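Local coordinates for centrosome-associated zinc finger protein Cp190 (Drosophila melanogaster, PDB 6ER1) that organises chromatin domains and their boundaries when recruited by insulator DNA-binding proteins, and homodimerises through its N-terminal BTB domain, at residues 28-37 against 47-55. Residues are numbered along the deposited sequence; the frame is centred on the assembly and turned at random.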
loop_
_atom_site.group_PDB
_atom_site.type_symbol
_atom_site.label_atom_id
_atom_site.label_comp_id
_atom_site.label_asym_id
_atom_site.label_seq_id
_atom_site.Cartn_x
_atom_site.Cartn_y
_atom_site.Cartn_z
ATOM N N PHE A 28 -2.276 -6.596 -7.048
ATOM C CA PHE A 28 -2.487 -5.307 -7.687
ATOM C C PHE A 28 -1.309 -4.878 -8.599
ATOM O O PHE A 28 -1.505 -4.291 -9.671
ATOM C CB PHE A 28 -2.738 -4.215 -6.647
ATOM C CG PHE A 28 -4.016 -4.372 -5.850
ATOM C CD1 PHE A 28 -5.152 -5.020 -6.364
ATOM C CD2 PHE A 28 -4.045 -3.888 -4.562
ATOM C CE1 PHE A 28 -6.299 -5.130 -5.603
ATOM C CE2 PHE A 28 -5.199 -3.961 -3.807
ATOM C CZ PHE A 28 -6.310 -4.598 -4.315
ATOM N N PHE A 29 -0.106 -5.105 -8.112
ATOM C CA PHE A 29 1.099 -4.817 -8.877
ATOM C C PHE A 29 1.144 -5.626 -10.159
ATOM O O PHE A 29 1.347 -5.058 -11.228
ATOM C CB PHE A 29 2.339 -5.071 -8.013
ATOM C CG PHE A 29 3.669 -4.890 -8.715
ATOM C CD1 PHE A 29 3.965 -3.735 -9.398
ATOM C CD2 PHE A 29 4.650 -5.799 -8.510
ATOM C CE1 PHE A 29 5.181 -3.541 -9.964
ATOM C CE2 PHE A 29 5.885 -5.635 -9.083
ATOM C CZ PHE A 29 6.158 -4.508 -9.834
ATOM N N ASN A 30 0.822 -6.917 -10.073
ATOM C CA ASN A 30 0.837 -7.787 -11.244
ATOM C C ASN A 30 -0.213 -7.370 -12.273
ATOM O O ASN A 30 0.040 -7.475 -13.457
ATOM C CB ASN A 30 0.600 -9.234 -10.820
ATOM C CG ASN A 30 1.707 -9.802 -9.940
ATOM O OD1 ASN A 30 2.809 -9.285 -9.895
ATOM N ND2 ASN A 30 1.391 -10.862 -9.215
ATOM N N LYS A 31 -1.357 -6.843 -11.822
ATOM C CA LYS A 31 -2.465 -6.473 -12.713
ATOM C C LYS A 31 -2.426 -4.969 -13.067
ATOM O O LYS A 31 -3.260 -4.502 -13.836
ATOM C CB LYS A 31 -3.809 -6.795 -11.996
ATOM C CG LYS A 31 -4.048 -8.278 -11.721
ATOM C CD LYS A 31 -4.458 -9.057 -12.953
ATOM C CE LYS A 31 -4.338 -10.568 -12.743
ATOM N NZ LYS A 31 -5.125 -11.063 -11.576
ATOM N N THR A 32 -1.474 -4.220 -12.489
ATOM C CA THR A 32 -1.335 -2.739 -12.596
ATOM C C THR A 32 -2.583 -1.996 -12.134
ATOM O O THR A 32 -2.998 -1.016 -12.755
ATOM C CB THR A 32 -0.902 -2.241 -13.985
ATOM O OG1 THR A 32 -2.043 -2.170 -14.839
ATOM C CG2 THR A 32 0.151 -3.134 -14.518
ATOM N N ASP A 33 -3.187 -2.503 -11.069
ATOM C CA ASP A 33 -4.357 -1.889 -10.436
ATOM C C ASP A 33 -3.875 -0.885 -9.425
ATOM O O ASP A 33 -3.012 -1.207 -8.601
ATOM C CB ASP A 33 -5.207 -2.943 -9.738
ATOM C CG ASP A 33 -5.938 -3.848 -10.701
ATOM O OD1 ASP A 33 -6.286 -3.388 -11.795
ATOM O OD2 ASP A 33 -6.189 -5.029 -10.358
ATOM N N TYR A 34 -4.431 0.326 -9.503
ATOM C CA TYR A 34 -4.189 1.437 -8.575
ATOM C C TYR A 34 -2.791 1.998 -8.696
ATOM O O TYR A 34 -2.385 2.818 -7.868
ATOM C CB TYR A 34 -4.546 1.118 -7.086
ATOM C CG TYR A 34 -5.867 0.392 -6.936
ATOM C CD1 TYR A 34 -7.050 1.059 -7.154
ATOM C CD2 TYR A 34 -5.927 -0.997 -6.719
ATOM C CE1 TYR A 34 -8.275 0.401 -7.091
ATOM C CE2 TYR A 34 -7.154 -1.663 -6.654
ATOM C CZ TYR A 34 -8.332 -0.942 -6.839
ATOM O OH TYR A 34 -9.575 -1.547 -6.799
ATOM N N CYS A 35 -2.066 1.651 -9.773
ATOM C CA CYS A 35 -0.720 2.201 -9.950
ATOM C C CYS A 35 -0.813 3.701 -10.238
ATOM O O CYS A 35 -1.765 4.172 -10.879
ATOM C CB CYS A 35 0.058 1.455 -11.009
ATOM S SG CYS A 35 0.523 -0.225 -10.525
ATOM N N ASP A 36 0.136 4.453 -9.705
ATOM C CA ASP A 36 0.087 5.908 -9.798
ATOM C C ASP A 36 1.395 6.529 -10.169
ATOM O O ASP A 36 1.526 7.753 -10.142
ATOM C CB ASP A 36 -0.446 6.506 -8.489
ATOM C CG ASP A 36 0.344 6.081 -7.290
ATOM O OD1 ASP A 36 1.421 5.473 -7.418
ATOM O OD2 ASP A 36 -0.115 6.351 -6.177
ATOM N N LEU A 37 2.328 5.692 -10.614
ATOM C CA LEU A 37 3.646 6.146 -11.046
ATOM C C LEU A 37 4.127 5.206 -12.150
ATOM O O LEU A 37 4.159 3.977 -11.953
ATOM C CB LEU A 37 4.617 6.149 -9.889
ATOM C CG LEU A 37 6.067 6.519 -10.179
ATOM C CD1 LEU A 37 6.231 7.848 -10.890
ATOM C CD2 LEU A 37 6.874 6.502 -8.895
ATOM N N LEU A 47 7.487 0.464 -16.443
ATOM C CA LEU A 47 7.134 -0.320 -15.262
ATOM C C LEU A 47 6.191 0.546 -14.416
ATOM O O LEU A 47 6.569 1.645 -13.982
ATOM C CB LEU A 47 8.380 -0.663 -14.458
ATOM C CG LEU A 47 8.212 -1.481 -13.183
ATOM C CD1 LEU A 47 7.521 -2.804 -13.455
ATOM C CD2 LEU A 47 9.511 -1.682 -12.447
ATOM N N LYS A 48 4.978 0.055 -14.185
ATOM C CA LYS A 48 3.973 0.784 -13.389
ATOM C C LYS A 48 3.972 0.310 -11.955
ATOM O O LYS A 48 3.934 -0.896 -11.709
ATOM C CB LYS A 48 2.592 0.623 -13.995
ATOM C CG LYS A 48 2.535 1.267 -15.367
ATOM C CD LYS A 48 1.214 1.203 -16.082
ATOM C CE LYS A 48 1.340 1.998 -17.390
ATOM N NZ LYS A 48 0.087 2.055 -18.186
ATOM N N VAL A 49 3.992 1.253 -11.012
ATOM C CA VAL A 49 4.195 0.933 -9.621
ATOM C C VAL A 49 3.235 1.802 -8.775
ATOM O O VAL A 49 2.544 2.695 -9.272
ATOM C CB VAL A 49 5.678 1.177 -9.221
ATOM C CG1 VAL A 49 6.621 0.316 -10.014
ATOM C CG2 VAL A 49 6.059 2.642 -9.377
ATOM N N HIS A 50 3.280 1.555 -7.476
ATOM C CA HIS A 50 2.572 2.344 -6.439
ATOM C C HIS A 50 3.563 3.187 -5.689
ATOM O O HIS A 50 4.456 2.647 -5.034
ATOM C CB HIS A 50 1.849 1.435 -5.470
ATOM C CG HIS A 50 0.885 0.491 -6.104
ATOM N ND1 HIS A 50 1.242 -0.804 -6.445
ATOM C CD2 HIS A 50 -0.401 0.643 -6.509
ATOM C CE1 HIS A 50 0.219 -1.412 -7.002
ATOM N NE2 HIS A 50 -0.793 -0.557 -7.065
ATOM N N ARG A 51 3.400 4.502 -5.747
ATOM C CA ARG A 51 4.288 5.441 -5.070
ATOM C C ARG A 51 4.493 5.086 -3.599
ATOM O O ARG A 51 5.640 5.133 -3.124
ATOM C CB ARG A 51 3.761 6.845 -5.222
ATOM C CG ARG A 51 4.756 7.926 -4.936
ATOM C CD ARG A 51 4.139 9.311 -5.175
ATOM N NE ARG A 51 4.130 9.624 -6.610
ATOM C CZ ARG A 51 3.071 9.622 -7.411
ATOM N NH1 ARG A 51 1.859 9.329 -6.957
ATOM N NH2 ARG A 51 3.221 9.922 -8.705
ATOM N N LEU A 52 3.404 4.730 -2.899
ATOM C CA LEU A 52 3.505 4.462 -1.481
ATOM C C LEU A 52 4.345 3.241 -1.185
ATOM O O LEU A 52 5.001 3.199 -0.124
ATOM C CB LEU A 52 2.128 4.387 -0.872
ATOM C CG LEU A 52 1.238 3.170 -0.920
ATOM C CD1 LEU A 52 1.773 2.066 -0.014
ATOM C CD2 LEU A 52 -0.179 3.491 -0.478
ATOM N N VAL A 53 4.352 2.244 -2.105
ATOM C CA VAL A 53 5.179 1.073 -1.852
ATOM C C VAL A 53 6.661 1.455 -1.939
ATOM O O VAL A 53 7.499 1.046 -1.110
ATOM C CB VAL A 53 4.846 -0.046 -2.856
ATOM C CG1 VAL A 53 5.783 -1.216 -2.661
ATOM C CG2 VAL A 53 3.402 -0.514 -2.629
ATOM N N LEU A 54 6.990 2.218 -2.967
ATOM C CA LEU A 54 8.383 2.660 -3.165
ATOM C C LEU A 54 8.840 3.510 -1.955
ATOM O O LEU A 54 9.943 3.341 -1.375
ATOM C CB LEU A 54 8.501 3.437 -4.468
ATOM C CG LEU A 54 8.734 2.540 -5.737
ATOM C CD1 LEU A 54 7.860 1.346 -5.872
ATOM C CD2 LEU A 54 8.603 3.367 -6.993
ATOM N N SER A 55 7.934 4.339 -1.488
ATOM C CA SER A 55 8.255 5.291 -0.405
ATOM C C SER A 55 8.485 4.616 0.957
ATOM O O SER A 55 9.147 5.185 1.827
ATOM C CB SER A 55 7.178 6.335 -0.247
ATOM O OG SER A 55 6.973 7.056 -1.475
HETATM O O HOH W 1 3.003 -3.306 -12.670
HETATM O O HOH W 2 0.661 5.054 -4.042
HETATM O O HOH W 3 0.742 8.632 -4.321
#
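The imidazole of His50 is the bump of this contact, and the hollow that receives it is formed by the end of helix 17-31 (Phe28, Phe29) and the turn 33-35. His50 NE2 donates to Asp33 O at 2.8 Å, close to the ring plane. Tyr34 O lies at the same edge, beside CD2. Cys35 SG rests over one face, 3.9 Å from the centroid of the His50 ring and offset toward the rim. CB of Phe28 touches CE1. His50 ND1 is hydrogen-bonded to Tyr94 OH, so both ring nitrogens are held and the ring cannot easily turn. Replacing this ring by an alanine is likely to leave Asp33 O without its donor, Tyr94 OH without this partner and Cys35 SG with no ring face to pack on.

Phe29 turns the edge of its ring to strand 46-49, with Lys48 O in the ring plane. Its CG stands anti to the backbone N (chi1 176°), which carries Phe29 CE1 to within 3.4 Å of Lys48 O. CE1 also meets Val49 CG1.

Asp36 and Leu37 both face Val49, a classic beta bulge. Val49 O accepts from both their amides, and Leu37 O takes Val49 N at 2.9 Å. Beside it, Leu37 CB packs on Val49 CG2 at 3.8 Å.

Asp36 OD1 uses its syn lone pair to accept Arg51 N at 2.8 Å, a nearly straight bond (172°) in the first turn of helix 51-57. Arg51 NE pairs with Glu65 of helix 60-67.

In this BTB domain the contact ties helix 17-31 to strand 46-49 and helix 51-57. Phe29 stacks on Tyr94 of helix 83-95, while His50 packs on Leu52 of the second subunit.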